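Local coordinates for protein adenine phosphoribosyltransferase, putative (Trypanosoma brucei brucei, PDB 5VN4) that probably catalyses the salvage of adenine, joining it to 5-phospho-alpha-D-ribose 1-diphosphate to give AMP and diphosphate, and works as a homodimer, at residues H83-D88 with G142-N147; K33-Y38 with A181-L186; R64-F69 with F92-M97. One frame throughout, in Å; residues are numbered along the deposited sequence. Where two conformers were deposited one is given.

Interaction 1 (H83-D88 with G142-N147); sequences HILGFD and GSFDKN
The CH-pi contacts of this pair all run through Phe144, which is both donor and acceptor. Its CB stands over one face of the His83 imidazole, 3.8 Å from the ring centroid and only 8° off the normal, so the methylene lies almost straight above the centre. Its own phenyl ring receives Leu85: CD2 sits over one face, 4.2 Å from the Phe144 ring centroid and 25° off the normal, shifted toward the rim where it meets Phe144 CE1 at 3.8 Å. The backbone of Phe144 sets CB above the imidazole, and chi1 (66°), with CG between the backbone N and the carbonyl carbon, swings the ring onto Leu85.

Across the contact the polar atoms come close without bonding. His83 NE2 is 3.1 Å from Ser143 O, but the angle is too poor for a hydrogen bond. The bonds that do form lie within or beside 142-147: Asn147 N donates to Asp145 OD1 (2.9 Å), an Asx turn, and Ser143 OG is bonded to Arg140 O.

Strand 83-87 belongs to the parallel part of the phosphoribosyltransferase sheet, between strands 106-109 and 149-153, and the loop covers its beginning, whereas Asp88, just past its far end, touches pyrophosphate. With no hydrogen bond crossing between the segments, the join rests on van der Waals packing and the two CH-pi contacts.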
ATOM      1  N   HIS A  83      11.572  -3.033 -12.950  1.00 16.44           N
ATOM      2  CA  HIS A  83      10.919  -2.279 -11.889  1.00 16.32           C
ATOM      3  C   HIS A  83       9.417  -2.490 -11.979  1.00 14.04           C
ATOM      4  O   HIS A  83       8.861  -2.610 -13.071  1.00 14.26           O
ATOM      5  CB  HIS A  83      11.132  -0.766 -12.043  1.00 17.26           C
ATOM      6  CG  HIS A  83      12.560  -0.334 -12.000  1.00 16.76           C
ATOM      7  ND1 HIS A  83      13.430  -0.539 -13.048  1.00 17.89           N
ATOM      8  CD2 HIS A  83      13.260   0.322 -11.046  1.00 16.99           C
ATOM      9  CE1 HIS A  83      14.614  -0.048 -12.729  1.00 17.61           C
ATOM     10  NE2 HIS A  83      14.537   0.485 -11.524  1.00 17.96           N
ATOM     11  N   ILE A  84       8.763  -2.503 -10.818  1.00 13.56           N
ATOM     12  CA  ILE A  84       7.311  -2.372 -10.726  1.00 13.32           C
ATOM     13  C   ILE A  84       7.010  -1.033 -10.072  1.00 13.41           C
ATOM     14  O   ILE A  84       7.562  -0.716  -9.010  1.00 14.09           O
ATOM     15  CB  ILE A  84       6.684  -3.531  -9.930  1.00 14.04           C
ATOM     16  CG1 ILE A  84       6.919  -4.855 -10.671  1.00 16.63           C
ATOM     17  CG2 ILE A  84       5.193  -3.269  -9.662  1.00 14.19           C
ATOM     18  CD1 ILE A  84       6.457  -6.049  -9.915  1.00 17.54           C
ATOM     19  N   LEU A  85       6.161  -0.237 -10.723  1.00 12.98           N
ATOM     20  CA  LEU A  85       5.738   1.073 -10.240  1.00 11.83           C
ATOM     21  C   LEU A  85       4.272   0.950  -9.858  1.00 11.29           C
ATOM     22  O   LEU A  85       3.456   0.562 -10.699  1.00 12.50           O
ATOM     23  CB  LEU A  85       5.873   2.113 -11.354  1.00 13.51           C
ATOM     24  CG  LEU A  85       7.245   2.761 -11.582  1.00 14.88           C
ATOM     25  CD1 LEU A  85       8.336   1.724 -11.799  1.00 15.98           C
ATOM     26  CD2 LEU A  85       7.152   3.701 -12.776  1.00 17.59           C
ATOM     27  N   GLY A  86       3.935   1.264  -8.609  1.00 10.99           N
ATOM     28  CA  GLY A  86       2.574   1.119  -8.122  1.00 10.89           C
ATOM     29  C   GLY A  86       2.017   2.408  -7.548  1.00 10.16           C
ATOM     30  O   GLY A  86       2.744   3.207  -6.952  1.00 11.65           O
ATOM     31  N   PHE A  87       0.703   2.591  -7.710  1.00 10.97           N
ATOM     32  CA  PHE A  87       0.041   3.834  -7.326  1.00 10.72           C
ATOM     33  C   PHE A  87      -0.419   3.840  -5.870  1.00 11.06           C
ATOM     34  O   PHE A  87      -1.058   2.895  -5.398  1.00 11.75           O
ATOM     35  CB  PHE A  87      -1.182   4.086  -8.199  1.00 11.47           C
ATOM     36  CG  PHE A  87      -0.867   4.376  -9.627  1.00 11.50           C
ATOM     37  CD1 PHE A  87      -0.615   5.678 -10.048  1.00 12.32           C
ATOM     38  CD2 PHE A  87      -0.837   3.355 -10.558  1.00 12.01           C
ATOM     39  CE1 PHE A  87      -0.351   5.948 -11.378  1.00 12.52           C
ATOM     40  CE2 PHE A  87      -0.559   3.622 -11.892  1.00 12.72           C
ATOM     41  CZ  PHE A  87      -0.327   4.918 -12.298  1.00 13.12           C
ATOM     42  N   ASP A  88      -0.098   4.928  -5.184  1.00 11.82           N
ATOM     43  CA  ASP A  88      -0.710   5.281  -3.910  0.86 12.88           C
ATOM     44  C   ASP A  88      -2.220   5.377  -4.119  1.00 12.19           C
ATOM     45  O   ASP A  88      -2.665   6.023  -5.073  1.00 13.68           O
ATOM     46  CB  ASP A  88      -0.152   6.673  -3.602  0.86 17.25           C
ATOM     47  CG  ASP A  88      -0.195   7.045  -2.147  0.86 20.80           C
ATOM     48  OD1 ASP A  88      -0.754   6.289  -1.317  0.86 21.69           O
ATOM     49  OD2 ASP A  88       0.361   8.136  -1.854  0.86 22.69           O
ATOM     50  N   GLY A 142      15.374   9.388 -10.438  1.00 18.95           N
ATOM     51  CA  GLY A 142      16.453   8.446 -10.244  1.00 20.56           C
ATOM     52  C   GLY A 142      16.028   7.063  -9.807  1.00 20.76           C
ATOM     53  O   GLY A 142      16.892   6.190  -9.641  1.00 23.11           O
ATOM     54  N   SER A 143      14.730   6.829  -9.608  1.00 19.74           N
ATOM     55  CA  SER A 143      14.258   5.500  -9.237  1.00 18.86           C
ATOM     56  C   SER A 143      14.234   4.536 -10.414  1.00 17.85           C
ATOM     57  O   SER A 143      14.258   3.320 -10.203  1.00 18.54           O
ATOM     58  CB  SER A 143      12.884   5.588  -8.570  1.00 19.61           C
ATOM     59  OG  SER A 143      11.964   6.304  -9.380  1.00 19.72           O
ATOM     60  N   PHE A 144      14.165   5.054 -11.639  1.00 17.92           N
ATOM     61  CA  PHE A 144      14.266   4.253 -12.851  1.00 17.70           C
ATOM     62  C   PHE A 144      14.715   5.202 -13.956  1.00 18.60           C
ATOM     63  O   PHE A 144      14.742   6.421 -13.767  1.00 19.02           O
ATOM     64  CB  PHE A 144      12.938   3.549 -13.166  1.00 17.39           C
ATOM     65  CG  PHE A 144      11.827   4.492 -13.516  1.00 16.77           C
ATOM     66  CD1 PHE A 144      11.158   5.193 -12.529  1.00 16.71           C
ATOM     67  CD2 PHE A 144      11.480   4.706 -14.840  1.00 17.36           C
ATOM     68  CE1 PHE A 144      10.151   6.076 -12.851  1.00 17.59           C
ATOM     69  CE2 PHE A 144      10.463   5.583 -15.164  1.00 18.22           C
ATOM     70  CZ  PHE A 144       9.809   6.275 -14.173  1.00 18.02           C
ATOM     71  N   ASP A 145      15.091   4.644 -15.105  1.00 18.69           N
ATOM     72  CA  ASP A 145      15.665   5.492 -16.155  1.00 19.21           C
ATOM     73  C   ASP A 145      15.353   4.906 -17.529  1.00 18.73           C
ATOM     74  O   ASP A 145      14.544   3.985 -17.666  1.00 18.88           O
ATOM     75  CB  ASP A 145      17.157   5.775 -15.898  1.00 19.76           C
ATOM     76  CG  ASP A 145      18.055   4.560 -16.125  1.00 21.18           C
ATOM     77  OD1 ASP A 145      17.611   3.525 -16.663  1.00 20.84           O
ATOM     78  OD2 ASP A 145      19.243   4.648 -15.760  1.00 24.33           O
ATOM     79  N   LYS A 146      16.010   5.448 -18.561  1.00 18.74           N
ATOM     80  CA  LYS A 146      15.664   5.075 -19.927  1.00 21.06           C
ATOM     81  C   LYS A 146      15.988   3.623 -20.250  1.00 21.26           C
ATOM     82  O   LYS A 146      15.465   3.090 -21.234  1.00 22.66           O
ATOM     83  CB  LYS A 146      16.317   6.030 -20.937  1.00 23.65           C
ATOM     84  CG  LYS A 146      17.821   6.163 -20.813  1.00 26.97           C
ATOM     85  CD  LYS A 146      18.353   7.217 -21.778  1.00 30.14           C
ATOM     86  CE  LYS A 146      19.846   7.372 -21.641  1.00 33.14           C
ATOM     87  NZ  LYS A 146      20.524   6.088 -21.946  1.00 34.45           N
ATOM     88  N   ASN A 147      16.819   2.970 -19.446  1.00 20.67           N
ATOM     89  CA  ASN A 147      17.152   1.572 -19.661  1.00 20.75           C
ATOM     90  C   ASN A 147      16.257   0.631 -18.870  1.00 20.80           C
ATOM     91  O   ASN A 147      16.470  -0.586 -18.900  1.00 22.46           O
ATOM     92  CB  ASN A 147      18.634   1.339 -19.351  1.00 21.89           C
ATOM     93  CG  ASN A 147      19.534   2.079 -20.317  1.00 22.81           C
ATOM     94  OD1 ASN A 147      19.326   2.025 -21.526  1.00 24.25           O
ATOM     95  ND2 ASN A 147      20.510   2.806 -19.791  1.00 22.75           N
TER

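Interaction 2 (K33-Y38 with A181-L186); sequences KVYKWY and AGILGL
Tyr35 reaches Ile183 and Leu184 through an unusual chi1 of -126°, away from the staggered values, which sends its ring toward the corner between the two strands. On the other side, Leu184 has CG anti to the backbone N (chi1 175°), which brings CD2 up to the phenol beside CB. The corner is part of the phosphoribosyltransferase fold: the chain turns at Ile183 between strand 176-182 of the main sheet and strand 184-185, which leads to Leu186 of the adenine pocket. The segment 33-38, leaving helix 26-34 for strand 37-38, covers this turn.

The contact is carried by the phenol end of the tyrosine. Its CE2 lies 4.1 Å from Leu184 CB, and CZ is 4.2 Å from Ile183 CD1; both partners approach the ring obliquely. No hydrogen bond joins the segments, so they meet by van der Waals contact, the hydroxyl included. Ala51, which binds adenine, touches both Tyr35 and Leu184, consistent with a second-layer place for the tyrosine, behind the adenine site. Ile56 of helix 54-57 packs on Tyr35 and Ile183 alike. At the very end of the ring, Tyr35 OH sits 3.5 Å from Ile183 CD1 and 3.7 Å from Leu184 CB.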
ATOM      1  N   LYS A  33     -16.458 -14.956  -5.710  1.00 12.35           N
ATOM      2  CA  LYS A  33     -17.007 -15.244  -4.393  1.00 13.29           C
ATOM      3  C   LYS A  33     -16.593 -14.237  -3.330  1.00 14.02           C
ATOM      4  O   LYS A  33     -17.180 -14.239  -2.243  1.00 18.38           O
ATOM      5  CB  LYS A  33     -16.628 -16.668  -3.972  1.00 15.57           C
ATOM      6  CG  LYS A  33     -17.217 -17.706  -4.910  1.00 19.89           C
ATOM      7  CD  LYS A  33     -16.847 -19.128  -4.551  1.00 24.30           C
ATOM      8  CE  LYS A  33     -17.431 -20.090  -5.582  1.00 26.84           C
ATOM      9  NZ  LYS A  33     -16.991 -19.741  -6.967  1.00 28.60           N
ATOM     10  N   VAL A  34     -15.627 -13.362  -3.613  1.00 12.28           N
ATOM     11  CA  VAL A  34     -15.113 -12.469  -2.584  0.59 13.14           C
ATOM     12  C   VAL A  34     -15.260 -10.998  -2.936  1.00 11.22           C
ATOM     13  O   VAL A  34     -15.458 -10.178  -2.033  1.00 11.59           O
ATOM     14  CB  VAL A  34     -13.672 -12.806  -2.158  0.59 16.71           C
ATOM     15  CG1 VAL A  34     -13.623 -14.175  -1.498  0.59 19.15           C
ATOM     16  CG2 VAL A  34     -12.747 -12.740  -3.340  0.59 16.56           C
ATOM     17  N   TYR A  35     -15.194 -10.629  -4.219  1.00 11.03           N
ATOM     18  CA  TYR A  35     -15.306  -9.216  -4.571  1.00 11.16           C
ATOM     19  C   TYR A  35     -16.739  -8.761  -4.313  1.00 12.78           C
ATOM     20  O   TYR A  35     -17.694  -9.398  -4.771  1.00 16.45           O
ATOM     21  CB  TYR A  35     -14.910  -8.984  -6.031  1.00 12.34           C
ATOM     22  CG  TYR A  35     -13.831  -7.923  -6.282  1.00 10.35           C
ATOM     23  CD1 TYR A  35     -13.684  -6.805  -5.464  1.00 10.57           C
ATOM     24  CD2 TYR A  35     -12.963  -8.050  -7.360  1.00 11.02           C
ATOM     25  CE1 TYR A  35     -12.704  -5.840  -5.725  1.00 10.40           C
ATOM     26  CE2 TYR A  35     -11.983  -7.107  -7.618  1.00 11.48           C
ATOM     27  CZ  TYR A  35     -11.852  -6.009  -6.800  1.00 10.77           C
ATOM     28  OH  TYR A  35     -10.865  -5.093  -7.096  1.00 12.46           O
ATOM     29  N   LYS A  36     -16.890  -7.715  -3.514  1.00 11.11           N
ATOM     30  CA  LYS A  36     -18.185  -7.099  -3.268  1.00 11.73           C
ATOM     31  C   LYS A  36     -18.171  -5.660  -3.759  1.00 11.33           C
ATOM     32  O   LYS A  36     -17.138  -4.976  -3.735  1.00 12.44           O
ATOM     33  CB  LYS A  36     -18.530  -7.088  -1.774  1.00 13.37           C
ATOM     34  CG  LYS A  36     -18.449  -8.435  -1.093  1.00 15.00           C
ATOM     35  CD  LYS A  36     -19.412  -9.435  -1.713  1.00 17.40           C
ATOM     36  CE  LYS A  36     -19.258 -10.803  -1.070  1.00 20.46           C
ATOM     37  NZ  LYS A  36     -20.083 -11.824  -1.768  1.00 22.50           N
ATOM     38  N   TRP A  37     -19.333  -5.194  -4.185  1.00 11.60           N
ATOM     39  CA  TRP A  37     -19.497  -3.796  -4.537  1.00 11.92           C
ATOM     40  C   TRP A  37     -20.470  -3.123  -3.582  1.00 11.22           C
ATOM     41  O   TRP A  37     -21.348  -3.764  -2.993  1.00 11.89           O
ATOM     42  CB  TRP A  37     -19.957  -3.613  -5.986  1.00 12.59           C
ATOM     43  CG  TRP A  37     -21.304  -4.207  -6.297  1.00 14.23           C
ATOM     44  CD1 TRP A  37     -21.555  -5.465  -6.761  1.00 15.30           C
ATOM     45  CD2 TRP A  37     -22.580  -3.565  -6.169  1.00 14.73           C
ATOM     46  NE1 TRP A  37     -22.906  -5.650  -6.924  1.00 16.18           N
ATOM     47  CE2 TRP A  37     -23.558  -4.495  -6.577  1.00 15.44           C
ATOM     48  CE3 TRP A  37     -22.992  -2.293  -5.760  1.00 14.21           C
ATOM     49  CZ2 TRP A  37     -24.922  -4.199  -6.577  1.00 16.06           C
ATOM     50  CZ3 TRP A  37     -24.355  -1.998  -5.767  1.00 15.31           C
ATOM     51  CH2 TRP A  37     -25.298  -2.949  -6.172  1.00 16.82           C
ATOM     52  N   TYR A  38     -20.306  -1.816  -3.439  1.00 10.63           N
ATOM     53  CA  TYR A  38     -21.122  -1.029  -2.534  1.00 10.92           C
ATOM     54  C   TYR A  38     -21.778   0.101  -3.308  1.00 10.86           C
ATOM     55  O   TYR A  38     -21.162   0.708  -4.192  1.00 11.23           O
ATOM     56  CB  TYR A  38     -20.258  -0.489  -1.386  1.00 10.87           C
ATOM     57  CG  TYR A  38     -19.653  -1.600  -0.553  1.00 10.20           C
ATOM     58  CD1 TYR A  38     -18.521  -2.291  -0.989  1.00 10.65           C
ATOM     59  CD2 TYR A  38     -20.240  -1.994   0.650  1.00 11.06           C
ATOM     60  CE1 TYR A  38     -17.987  -3.323  -0.246  1.00 11.20           C
ATOM     61  CE2 TYR A  38     -19.696  -3.020   1.415  1.00 11.26           C
ATOM     62  CZ  TYR A  38     -18.566  -3.678   0.958  1.00 11.17           C
ATOM     63  OH  TYR A  38     -18.016  -4.712   1.688  1.00 13.64           O
ATOM     64  N   ALA A 181      -0.930  -3.361 -15.249  1.00 11.05           N
ATOM     65  CA  ALA A 181      -1.509  -4.477 -14.504  1.00 11.33           C
ATOM     66  C   ALA A 181      -2.517  -3.987 -13.472  1.00 10.69           C
ATOM     67  O   ALA A 181      -2.306  -2.966 -12.812  1.00 10.92           O
ATOM     68  CB  ALA A 181      -0.424  -5.276 -13.769  1.00 11.76           C
ATOM     69  N   GLY A 182      -3.598  -4.751 -13.304  1.00 10.72           N
ATOM     70  CA  GLY A 182      -4.556  -4.486 -12.247  1.00 10.68           C
ATOM     71  C   GLY A 182      -5.343  -5.735 -11.913  1.00  9.60           C
ATOM     72  O   GLY A 182      -5.184  -6.783 -12.543  1.00 10.48           O
ATOM     73  N   ILE A 183      -6.222  -5.615 -10.916  1.00  9.62           N
ATOM     74  CA  ILE A 183      -7.103  -6.731 -10.589  1.00  9.61           C
ATOM     75  C   ILE A 183      -8.534  -6.563 -11.092  1.00  9.74           C
ATOM     76  O   ILE A 183      -9.251  -7.569 -11.209  1.00 10.76           O
ATOM     77  CB  ILE A 183      -7.066  -7.141  -9.098  1.00 11.23           C
ATOM     78  CG1 ILE A 183      -7.518  -5.993  -8.181  1.00 11.12           C
ATOM     79  CG2 ILE A 183      -5.675  -7.655  -8.743  1.00 12.37           C
ATOM     80  CD1 ILE A 183      -7.701  -6.424  -6.729  1.00 11.82           C
ATOM     81  N   LEU A 184      -8.960  -5.339 -11.421  1.00  9.87           N
ATOM     82  CA  LEU A 184     -10.324  -5.088 -11.881  1.00  9.47           C
ATOM     83  C   LEU A 184     -10.287  -4.034 -12.976  1.00  9.99           C
ATOM     84  O   LEU A 184      -9.844  -2.907 -12.741  1.00 10.39           O
ATOM     85  CB  LEU A 184     -11.207  -4.618 -10.720  1.00 10.62           C
ATOM     86  CG  LEU A 184     -12.631  -4.215 -11.102  1.00 10.80           C
ATOM     87  CD1 LEU A 184     -13.407  -5.381 -11.687  1.00 12.04           C
ATOM     88  CD2 LEU A 184     -13.339  -3.665  -9.894  1.00 13.16           C
ATOM     89  N   GLY A 185     -10.753  -4.402 -14.164  1.00  9.85           N
ATOM     90  CA  GLY A 185     -10.851  -3.465 -15.268  1.00 10.63           C
ATOM     91  C   GLY A 185     -12.303  -3.271 -15.636  1.00 11.18           C
ATOM     92  O   GLY A 185     -13.020  -4.252 -15.864  1.00 12.21           O
ATOM     93  N   LEU A 186     -12.772  -2.024 -15.663  1.00 10.32           N
ATOM     94  CA  LEU A 186     -14.160  -1.747 -16.033  1.00 11.04           C
ATOM     95  C   LEU A 186     -14.133  -1.455 -17.527  1.00 11.37           C
ATOM     96  O   LEU A 186     -13.969  -0.312 -17.961  1.00 11.09           O
ATOM     97  CB  LEU A 186     -14.711  -0.591 -15.210  1.00 12.03           C
ATOM     98  CG  LEU A 186     -14.616  -0.794 -13.686  1.00 12.93           C
ATOM     99  CD1 LEU A 186     -15.142   0.409 -12.935  1.00 14.57           C
ATOM    100  CD2 LEU A 186     -15.342  -2.058 -13.251  1.00 14.38           C
TER

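Interaction 3 (R64-F69 with F92-M97); sequences RGIRDF and FLLGPM
Arg67 and Met97 meet obliquely through the aliphatic parts of their chains, with CG of Arg67 3.8 Å from CG of Met97. Arg67 CG also comes to 3.6 Å from the backbone Met97 O. The methionine sulfur continues past the arginine's root, SD lying 4.0 Å from Arg67 CB. Beyond CG the Met97 chain is extended (chi2 -171°, chi3 178°), and this straight run delivers the methyl to the helix surface: CE is 3.9 Å from Arg67 N and 4.0 Å from CG2 of Ile66. Ile66 thus receives the end of the methionine on its CG2 branch, while its other branch turns to Leu94, where Ile66 CD1 meets Leu94 CD2 at 4.4 Å, a looser approach.

These side chains join helix 60-75 to the start of helix 95-102, two helices of the phosphoribosyltransferase domain that precede and follow strand 83-87 in the chain. The closest alpha carbons across the pair are those of Arg67 and Met97. Ile66 also touches Ile56, Ile183 and Leu211, whereas Met97 packs against Val100 of the second subunit, so the contact reaches the dimer interface.

The polar end of Arg67 takes a different course from its methylenes. With the chain bent at chi2 and chi3, the guanidinium folds back over its own helix, where NE donates to Asp68 OD1 at 2.7 Å in a salt bridge; the acceptor is met on its anti side, 35° out of the carboxylate plane. NH1 instead faces the other segment: a water in the guanidinium plane accepts from it and donates to the carbonyl Met97 O at 2.8 Å. NH1 also forms a salt bridge with Glu101 of the second subunit.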
ATOM      1  N   ARG A  64      -2.768 -14.608  -2.799  1.00 11.39           N
ATOM      2  CA  ARG A  64      -1.755 -15.522  -3.316  1.00 13.81           C
ATOM      3  C   ARG A  64      -1.960 -15.792  -4.804  1.00 13.27           C
ATOM      4  O   ARG A  64      -0.987 -15.904  -5.557  1.00 13.92           O
ATOM      5  CB  ARG A  64      -1.783 -16.822  -2.516  1.00 16.61           C
ATOM      6  CG  ARG A  64      -0.651 -17.787  -2.835  1.00 21.53           C
ATOM      7  CD  ARG A  64      -0.661 -18.958  -1.863  1.00 24.84           C
ATOM      8  NE  ARG A  64      -0.787 -18.479  -0.487  1.00 27.75           N
ATOM      9  CZ  ARG A  64      -1.862 -18.649   0.277  1.00 30.55           C
ATOM     10  NH1 ARG A  64      -2.913 -19.319  -0.179  1.00 30.98           N
ATOM     11  NH2 ARG A  64      -1.879 -18.156   1.507  1.00 31.66           N
ATOM     12  N   GLY A  65      -3.216 -15.907  -5.250  1.00 12.36           N
ATOM     13  CA  GLY A  65      -3.461 -16.112  -6.669  1.00 13.03           C
ATOM     14  C   GLY A  65      -3.031 -14.922  -7.508  1.00 12.57           C
ATOM     15  O   GLY A  65      -2.462 -15.089  -8.591  1.00 13.29           O
ATOM     16  N   ILE A  66      -3.284 -13.704  -7.011  1.00 11.49           N
ATOM     17  CA  ILE A  66      -2.814 -12.494  -7.687  1.00 11.43           C
ATOM     18  C   ILE A  66      -1.294 -12.494  -7.770  1.00 12.16           C
ATOM     19  O   ILE A  66      -0.704 -12.273  -8.837  1.00 13.12           O
ATOM     20  CB  ILE A  66      -3.324 -11.238  -6.952  1.00 11.55           C
ATOM     21  CG1 ILE A  66      -4.847 -11.138  -6.988  1.00 11.39           C
ATOM     22  CG2 ILE A  66      -2.672  -9.971  -7.524  1.00 13.10           C
ATOM     23  CD1 ILE A  66      -5.383 -10.183  -5.940  1.00 11.04           C
ATOM     24  N   ARG A  67      -0.640 -12.687  -6.622  1.00 12.45           N
ATOM     25  CA  ARG A  67       0.815 -12.723  -6.575  1.00 13.28           C
ATOM     26  C   ARG A  67       1.357 -13.764  -7.544  1.00 13.65           C
ATOM     27  O   ARG A  67       2.239 -13.473  -8.365  1.00 14.98           O
ATOM     28  CB  ARG A  67       1.252 -13.041  -5.142  1.00 14.42           C
ATOM     29  CG  ARG A  67       2.739 -12.882  -4.859  1.00 16.60           C
ATOM     30  CD  ARG A  67       3.555 -14.166  -5.025  1.00 21.12           C
ATOM     31  NE  ARG A  67       2.949 -15.369  -4.453  1.00 22.02           N
ATOM     32  CZ  ARG A  67       3.112 -15.803  -3.203  1.00 23.57           C
ATOM     33  NH1 ARG A  67       3.842 -15.121  -2.328  1.00 22.61           N
ATOM     34  NH2 ARG A  67       2.525 -16.930  -2.826  1.00 25.21           N
ATOM     35  N   ASP A  68       0.832 -14.988  -7.467  1.00 13.77           N
ATOM     36  CA  ASP A  68       1.355 -16.076  -8.287  1.00 15.44           C
ATOM     37  C   ASP A  68       1.157 -15.792  -9.766  1.00 14.66           C
ATOM     38  O   ASP A  68       2.039 -16.078 -10.582  1.00 15.76           O
ATOM     39  CB  ASP A  68       0.678 -17.394  -7.910  1.00 17.70           C
ATOM     40  CG  ASP A  68       1.112 -17.925  -6.553  1.00 20.54           C
ATOM     41  OD1 ASP A  68       2.097 -17.416  -5.982  1.00 21.69           O
ATOM     42  OD2 ASP A  68       0.454 -18.864  -6.056  1.00 23.10           O
ATOM     43  N   PHE A  69      -0.001 -15.235 -10.131  1.00 14.06           N
ATOM     44  CA  PHE A  69      -0.258 -14.934 -11.537  1.00 13.94           C
ATOM     45  C   PHE A  69       0.796 -13.989 -12.099  1.00 14.15           C
ATOM     46  O   PHE A  69       1.407 -14.266 -13.141  1.00 14.66           O
ATOM     47  CB  PHE A  69      -1.653 -14.333 -11.724  1.00 14.03           C
ATOM     48  CG  PHE A  69      -1.948 -14.003 -13.157  1.00 13.45           C
ATOM     49  CD1 PHE A  69      -2.478 -14.966 -14.002  1.00 14.86           C
ATOM     50  CD2 PHE A  69      -1.632 -12.759 -13.682  1.00 13.19           C
ATOM     51  CE1 PHE A  69      -2.711 -14.693 -15.341  1.00 14.75           C
ATOM     52  CE2 PHE A  69      -1.859 -12.481 -15.019  1.00 13.39           C
ATOM     53  CZ  PHE A  69      -2.407 -13.448 -15.848  1.00 13.99           C
ATOM     54  N   PHE A  92      -0.261   0.069  -3.828  1.00 10.65           N
ATOM     55  CA  PHE A  92       0.723  -0.314  -2.819  1.00 10.30           C
ATOM     56  C   PHE A  92       0.424  -1.680  -2.223  1.00 10.46           C
ATOM     57  O   PHE A  92       1.335  -2.342  -1.719  1.00 11.55           O
ATOM     58  CB  PHE A  92       0.709   0.697  -1.668  1.00 11.00           C
ATOM     59  CG  PHE A  92       1.367   2.027  -1.976  1.00 11.34           C
ATOM     60  CD1 PHE A  92       1.835   2.353  -3.244  1.00 11.26           C
ATOM     61  CD2 PHE A  92       1.524   2.951  -0.955  1.00 12.69           C
ATOM     62  CE1 PHE A  92       2.457   3.578  -3.476  1.00 12.00           C
ATOM     63  CE2 PHE A  92       2.140   4.174  -1.179  1.00 13.61           C
ATOM     64  CZ  PHE A  92       2.604   4.493  -2.445  1.00 12.59           C
ATOM     65  N   LEU A  93      -0.845  -2.099  -2.233  1.00 10.51           N
ATOM     66  CA  LEU A  93      -1.251  -3.370  -1.641  1.00 10.14           C
ATOM     67  C   LEU A  93      -0.858  -4.570  -2.488  1.00  9.75           C
ATOM     68  O   LEU A  93      -0.820  -5.696  -1.968  1.00 11.70           O
ATOM     69  CB  LEU A  93      -2.769  -3.384  -1.474  1.00 10.54           C
ATOM     70  CG  LEU A  93      -3.326  -2.358  -0.487  1.00 10.63           C
ATOM     71  CD1 LEU A  93      -4.820  -2.148  -0.694  1.00 10.68           C
ATOM     72  CD2 LEU A  93      -3.045  -2.817   0.942  1.00 11.37           C
ATOM     73  N   LEU A  94      -0.564  -4.359  -3.769  1.00 10.78           N
ATOM     74  CA  LEU A  94      -0.373  -5.443  -4.721  1.00 11.30           C
ATOM     75  C   LEU A  94       1.054  -5.551  -5.240  1.00 11.90           C
ATOM     76  O   LEU A  94       1.547  -6.660  -5.443  1.00 12.64           O
ATOM     77  CB  LEU A  94      -1.332  -5.272  -5.911  1.00 12.31           C
ATOM     78  CG  LEU A  94      -2.818  -5.153  -5.564  1.00 12.85           C
ATOM     79  CD1 LEU A  94      -3.648  -4.840  -6.813  1.00 14.78           C
ATOM     80  CD2 LEU A  94      -3.313  -6.421  -4.875  1.00 13.27           C
ATOM     81  N   GLY A  95       1.724  -4.427  -5.493  1.00 11.89           N
ATOM     82  CA  GLY A  95       3.038  -4.434  -6.103  1.00 12.48           C
ATOM     83  C   GLY A  95       4.142  -5.110  -5.304  1.00 12.43           C
ATOM     84  O   GLY A  95       4.886  -5.941  -5.837  1.00 12.32           O
ATOM     85  N   PRO A  96       4.290  -4.758  -4.019  1.00 12.65           N
ATOM     86  CA  PRO A  96       5.437  -5.286  -3.259  1.00 12.49           C
ATOM     87  C   PRO A  96       5.517  -6.800  -3.196  1.00 12.46           C
ATOM     88  O   PRO A  96       6.621  -7.351  -3.302  1.00 14.14           O
ATOM     89  CB  PRO A  96       5.259  -4.648  -1.875  1.00 12.80           C
ATOM     90  CG  PRO A  96       4.591  -3.352  -2.168  1.00 13.17           C
ATOM     91  CD  PRO A  96       3.609  -3.685  -3.273  1.00 13.10           C
ATOM     92  N   MET A  97       4.392  -7.500  -3.027  1.00 12.99           N
ATOM     93  CA  MET A  97       4.466  -8.957  -2.934  1.00 13.70           C
ATOM     94  C   MET A  97       4.904  -9.583  -4.252  1.00 13.55           C
ATOM     95  O   MET A  97       5.474 -10.678  -4.254  1.00 15.71           O
ATOM     96  CB  MET A  97       3.136  -9.545  -2.461  1.00 14.71           C
ATOM     97  CG  MET A  97       1.998  -9.442  -3.479  1.00 14.64           C
ATOM     98  SD  MET A  97       0.430  -9.931  -2.737  1.00 14.45           S
ATOM     99  CE  MET A  97      -0.667  -9.641  -4.119  1.00 14.37           C
TER
HETATM  100  O   HOH W   1       5.276 -12.613  -2.307  1.00 24.49           O

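How the interactions relate
All three contacts are largely buried and none has a direct hydrogen bond between its segments, yet their places differ. Interaction 1 lies at the start of a main-sheet strand, with its centre about 25 Å from that of interaction 2, which lies across the chain's centre on the same sheet. Interaction 3 touches both: Phe92 CE1 packs on Gly86 O at 3.5 Å, and Ile66 CD1 meets Ile183 CG2 at 3.8 Å. The chemistry follows position. Ring faces serve a loop over a strand in interaction 1, a phenol end meets aliphatic groups behind the adenine site in interaction 2, and interaction 3, with the most residues near the second subunit, alone adds a water bridge.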